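Local coordinates for protein receptor-type adenylate cyclase gresag 4.3 (Trypanosoma brucei, PDB 1FX4) that catalyses the conversion of ATP to 3',5'-cyclic AMP and diphosphate with magnesium, through the class III cyclase domain of a membrane receptor-type protein, at residues Thr14-Thr18 with Thr160-Ala165; Ala78-Gln82 with Val134-Ile138. One frame throughout, in Å; residues are numbered along the deposited sequence.

Interaction 1: residues Thr14-Thr18 with Thr160-Ala165; sequences TLIFT and TSNMAA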
loop_
_atom_site.group_PDB
_atom_site.type_symbol
_atom_site.label_atom_id
_atom_site.label_comp_id
_atom_site.label_asym_id
_atom_site.label_seq_id
_atom_site.Cartn_x
_atom_site.Cartn_y
_atom_site.Cartn_z
ATOM N N THR A 14 19.176 5.823 6.372
ATOM C CA THR A 14 19.278 4.877 5.270
ATOM C C THR A 14 17.928 4.191 5.210
ATOM O O THR A 14 17.448 3.627 6.202
ATOM C CB THR A 14 20.384 3.824 5.473
ATOM O OG1 THR A 14 21.651 4.485 5.564
ATOM C CG2 THR A 14 20.428 2.870 4.279
ATOM N N LEU A 15 17.292 4.296 4.051
ATOM C CA LEU A 15 15.999 3.689 3.864
ATOM C C LEU A 15 16.112 2.504 2.932
ATOM O O LEU A 15 16.874 2.530 1.970
ATOM C CB LEU A 15 15.022 4.708 3.281
ATOM C CG LEU A 15 14.694 5.869 4.214
ATOM C CD1 LEU A 15 13.816 6.850 3.453
ATOM C CD2 LEU A 15 13.980 5.347 5.457
ATOM N N ILE A 16 15.365 1.456 3.253
ATOM C CA ILE A 16 15.324 0.252 2.440
ATOM C C ILE A 16 13.874 0.015 2.056
ATOM O O ILE A 16 12.994 0.036 2.922
ATOM C CB ILE A 16 15.742 -1.004 3.232
ATOM C CG1 ILE A 16 17.133 -0.839 3.840
ATOM C CG2 ILE A 16 15.689 -2.235 2.308
ATOM C CD1 ILE A 16 17.457 -1.940 4.848
ATOM N N PHE A 17 13.609 -0.121 0.763
ATOM C CA PHE A 17 12.266 -0.449 0.313
ATOM C C PHE A 17 12.341 -1.835 -0.319
ATOM O O PHE A 17 13.293 -2.147 -1.025
ATOM C CB PHE A 17 11.730 0.564 -0.714
ATOM C CG PHE A 17 11.099 1.779 -0.090
ATOM C CD1 PHE A 17 11.873 2.872 0.250
ATOM C CD2 PHE A 17 9.728 1.826 0.147
ATOM C CE1 PHE A 17 11.290 4.006 0.815
ATOM C CE2 PHE A 17 9.140 2.964 0.713
ATOM C CZ PHE A 17 9.928 4.048 1.042
ATOM N N THR A 18 11.352 -2.674 -0.035
ATOM C CA THR A 18 11.311 -4.009 -0.614
ATOM C C THR A 18 9.947 -4.277 -1.188
ATOM O O THR A 18 8.973 -3.651 -0.786
ATOM C CB THR A 18 11.537 -5.110 0.437
ATOM O OG1 THR A 18 10.371 -5.245 1.267
ATOM C CG2 THR A 18 12.753 -4.792 1.314
ATOM N N THR A 160 14.431 12.049 -0.074
ATOM C CA THR A 160 15.224 10.891 0.334
ATOM C C THR A 160 14.391 9.619 0.337
ATOM O O THR A 160 14.809 8.586 -0.181
ATOM C CB THR A 160 15.853 11.098 1.729
ATOM O OG1 THR A 160 16.867 12.102 1.635
ATOM C CG2 THR A 160 16.493 9.801 2.245
ATOM N N SER A 161 13.200 9.708 0.919
ATOM C CA SER A 161 12.305 8.570 0.969
ATOM C C SER A 161 11.855 8.215 -0.447
ATOM O O SER A 161 11.826 7.043 -0.815
ATOM C CB SER A 161 11.105 8.896 1.857
ATOM O OG SER A 161 10.206 7.817 1.890
ATOM N N ASN A 162 11.546 9.237 -1.247
ATOM C CA ASN A 162 11.095 9.025 -2.625
ATOM C C ASN A 162 12.205 8.417 -3.481
ATOM O O ASN A 162 11.946 7.615 -4.377
ATOM C CB ASN A 162 10.604 10.343 -3.236
ATOM C CG ASN A 162 9.578 11.051 -2.351
ATOM O OD1 ASN A 162 8.806 10.407 -1.629
ATOM N ND2 ASN A 162 9.584 12.386 -2.388
ATOM N N MET A 163 13.446 8.795 -3.193
ATOM C CA MET A 163 14.599 8.278 -3.919
ATOM C C MET A 163 14.770 6.789 -3.618
ATOM O O MET A 163 15.042 5.990 -4.512
ATOM C CB MET A 163 15.862 9.036 -3.514
ATOM C CG MET A 163 17.118 8.534 -4.176
ATOM S SD MET A 163 17.036 8.796 -5.944
ATOM C CE MET A 163 17.186 10.598 -5.997
ATOM N N ALA A 164 14.627 6.428 -2.343
ATOM C CA ALA A 164 14.757 5.029 -1.931
ATOM C C ALA A 164 13.663 4.194 -2.598
ATOM O O ALA A 164 13.914 3.092 -3.086
ATOM C CB ALA A 164 14.648 4.911 -0.427
ATOM N N ALA A 165 12.453 4.745 -2.627
ATOM C CA ALA A 165 11.304 4.069 -3.220
ATOM C C ALA A 165 11.482 3.856 -4.717
ATOM O O ALA A 165 11.214 2.775 -5.233
ATOM C CB ALA A 165 10.031 4.851 -2.937
#
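F17 and L15 stand next to each other on one side of strand 13-20 and press against helix 159-170, which packs on that face of the central sheet in the class III cyclase domain. Segments 14-18 and 160-165 run the same general way, 38° apart, with axes 7.8 Å from each other at their closest. The buried, over-tight part lies around L15, A164 and the backbone of S161. L15 CB meets A164 CB at 3.7 Å, while its CD1 is pushed to 3.4 Å from S161 CA, shorter than an ordinary carbon-carbon contact. The L15 chi1 of -66° swings CG over beside the backbone N, and the extended chi2 then carries CD1 up to the first turn of the helix, near the CG2 of T160. C143 and A67 border L15 there.

Towards A165 the packing stays close, but F17 and A165 are partly exposed. The F17 ring lies flat beneath A165: the methyl CB sits 4.0 Å from the ring centroid, only 7° off the normal, a CH-pi contact over one face. A164 CB instead comes up at the ring edge, 3.5 Å from F17 CD1, so two successive alanines hold the ring from different directions. S161 OG also lies at the edge, 3.9 Å from F17 CZ, but its hydrogen bond goes to the carbonyl of Y156; likewise T160 OG1 is bonded to the carbonyl of L142. F17 lies two positions before the magnesium ligand D19, its side chain about 7 Å from that of D19. With the hydroxyls satisfied elsewhere, shape and dispersion hold helix to strand, and the small alanines let the phenylalanine ring sit close against the helix.

Interaction 2: residues Ala78-Gln82 with Val134-Ile138; sequences AQELQ and VRVGI
Segment 78-82 of helix 71-87 runs almost antiparallel to segment 134-138 of strand 134-141, their directions 173° apart and their axes 9.8 Å from each other at closest approach. This is helix-on-sheet packing in the alpha/beta core of the class III cyclase catalytic domain, on a fully buried face. The alternate residues V134, V136 and I138 point at the helix, and A78, L81 and Q82 meet them from its inner side. At one end A78 offers only a methyl: its CB rests 3.7 Å from I138 CD1 and slightly farther from V136 CG1, bridging two strand residues. In this helix segment L81 is the apolar partner of V134. With CG anti to the backbone N, the chain reaches forward and its CD2 lies 3.8 Å from V134 CB, the two side chains crossing at about a right angle.

Q82 supplies the polar part. It slides past V136 in the opposite direction, bends at chi2, and brings its amide back to the start of the strand. There NE2 donates to V134 O at 2.8 Å in a nearly straight bond, N-H...O 166°, with that oxygen in the amide plane. The donor itself stands 33° out of the carbonyl plane of V134. The other end of the amide is also engaged: OE1 is bonded to R222 NH1, and the pair of partners fixes the rotation of the amide and satisfies its buried polar atoms. A water accepts from V134 N at 2.8 Å and lies 2.7 Å from Q82 OE1.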
loop_
_atom_site.group_PDB
_atom_site.type_symbol
_atom_site.label_atom_id
_atom_site.label_comp_id
_atom_site.label_asym_id
_atom_site.label_seq_id
_atom_site.Cartn_x
_atom_site.Cartn_y
_atom_site.Cartn_z
ATOM N N ALA A 78 19.885 -6.290 3.703
ATOM C CA ALA A 78 19.489 -6.584 2.323
ATOM C C ALA A 78 20.190 -7.830 1.777
ATOM O O ALA A 78 19.581 -8.650 1.088
ATOM C CB ALA A 78 19.767 -5.387 1.432
ATOM N N GLN A 79 21.475 -7.971 2.087
ATOM C CA GLN A 79 22.228 -9.118 1.620
ATOM C C GLN A 79 21.716 -10.386 2.276
ATOM O O GLN A 79 21.507 -11.397 1.611
ATOM C CB GLN A 79 23.718 -8.930 1.908
ATOM C CG GLN A 79 24.548 -10.153 1.578
ATOM C CD GLN A 79 26.001 -9.800 1.408
ATOM O OE1 GLN A 79 26.855 -10.253 2.174
ATOM N NE2 GLN A 79 26.295 -8.968 0.413
ATOM N N GLU A 80 21.485 -10.327 3.583
ATOM C CA GLU A 80 20.999 -11.493 4.297
ATOM C C GLU A 80 19.575 -11.822 3.865
ATOM O O GLU A 80 19.178 -12.984 3.848
ATOM C CB GLU A 80 21.069 -11.283 5.809
ATOM C CG GLU A 80 21.169 -12.587 6.576
ATOM C CD GLU A 80 22.346 -13.455 6.113
ATOM O OE1 GLU A 80 22.184 -14.698 6.092
ATOM O OE2 GLU A 80 23.420 -12.897 5.763
ATOM N N LEU A 81 18.819 -10.798 3.487
ATOM C CA LEU A 81 17.460 -11.034 3.021
ATOM C C LEU A 81 17.521 -11.960 1.801
ATOM O O LEU A 81 16.883 -12.999 1.790
ATOM C CB LEU A 81 16.770 -9.708 2.680
ATOM C CG LEU A 81 15.276 -9.761 2.319
ATOM C CD1 LEU A 81 14.701 -8.356 2.428
ATOM C CD2 LEU A 81 15.045 -10.309 0.922
ATOM N N GLN A 82 18.298 -11.595 0.782
ATOM C CA GLN A 82 18.388 -12.423 -0.420
ATOM C C GLN A 82 18.857 -13.855 -0.121
ATOM O O GLN A 82 18.280 -14.835 -0.643
ATOM C CB GLN A 82 19.300 -11.774 -1.449
ATOM C CG GLN A 82 18.810 -10.398 -1.908
ATOM C CD GLN A 82 17.483 -10.486 -2.629
ATOM O OE1 GLN A 82 17.084 -11.562 -3.076
ATOM N NE2 GLN A 82 16.792 -9.352 -2.753
ATOM N N VAL A 134 12.408 -11.033 -3.957
ATOM C CA VAL A 134 12.249 -9.706 -3.385
ATOM C C VAL A 134 13.179 -8.692 -4.024
ATOM O O VAL A 134 14.372 -8.934 -4.153
ATOM C CB VAL A 134 12.501 -9.754 -1.836
ATOM C CG1 VAL A 134 12.268 -8.388 -1.197
ATOM C CG2 VAL A 134 11.570 -10.778 -1.199
ATOM N N ARG A 135 12.626 -7.574 -4.480
ATOM C CA ARG A 135 13.444 -6.515 -5.051
ATOM C C ARG A 135 13.726 -5.573 -3.899
ATOM O O ARG A 135 12.868 -5.352 -3.037
ATOM C CB ARG A 135 12.729 -5.787 -6.193
ATOM C CG ARG A 135 11.544 -4.989 -5.787
ATOM C CD ARG A 135 10.997 -4.191 -6.986
ATOM N NE ARG A 135 10.302 -5.041 -7.924
ATOM C CZ ARG A 135 8.986 -5.018 -8.117
ATOM N NH1 ARG A 135 8.209 -4.175 -7.438
ATOM N NH2 ARG A 135 8.447 -5.849 -8.988
ATOM N N VAL A 136 14.939 -5.038 -3.867
ATOM C CA VAL A 136 15.344 -4.166 -2.778
ATOM C C VAL A 136 16.065 -2.943 -3.289
ATOM O O VAL A 136 16.938 -3.037 -4.148
ATOM C CB VAL A 136 16.288 -4.924 -1.787
ATOM C CG1 VAL A 136 16.698 -4.012 -0.638
ATOM C CG2 VAL A 136 15.600 -6.193 -1.271
ATOM N N GLY A 137 15.692 -1.792 -2.746
ATOM C CA GLY A 137 16.327 -0.547 -3.121
ATOM C C GLY A 137 16.796 0.092 -1.833
ATOM O O GLY A 137 16.066 0.077 -0.849
ATOM N N ILE A 138 17.989 0.682 -1.858
ATOM C CA ILE A 138 18.569 1.312 -0.670
ATOM C C ILE A 138 19.111 2.696 -1.004
ATOM O O ILE A 138 19.805 2.874 -2.008
ATOM C CB ILE A 138 19.758 0.481 -0.126
ATOM C CG1 ILE A 138 19.331 -0.972 0.138
ATOM C CG2 ILE A 138 20.342 1.137 1.137
ATOM C CD1 ILE A 138 20.520 -1.897 0.482
HETATM O O HOH W 1 14.579 -12.498 -3.108
#

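How the interactions relate
Both interactions pack a helix on the central sheet, and their strands, 13-20 and 134-141, are antiparallel neighbours. The bond F17 N to G137 O, 2.9 Å and probable, joins them, while I16 CG2 packs on V136 CG1. The helices take different faces: residues turned away from the helix of interaction 1, such as I16 and T14, face the side of interaction 2. Interaction 2 is fully buried near the centre of the chain and mixes aliphatic packing with an amide bond and a water; interaction 1 lies farther out, partly exposed around F17, and is mostly apolar, with the oxygens of S161 touching the ring. Both lie near the magnesium site, V134's side chain about 6 Å from D19's.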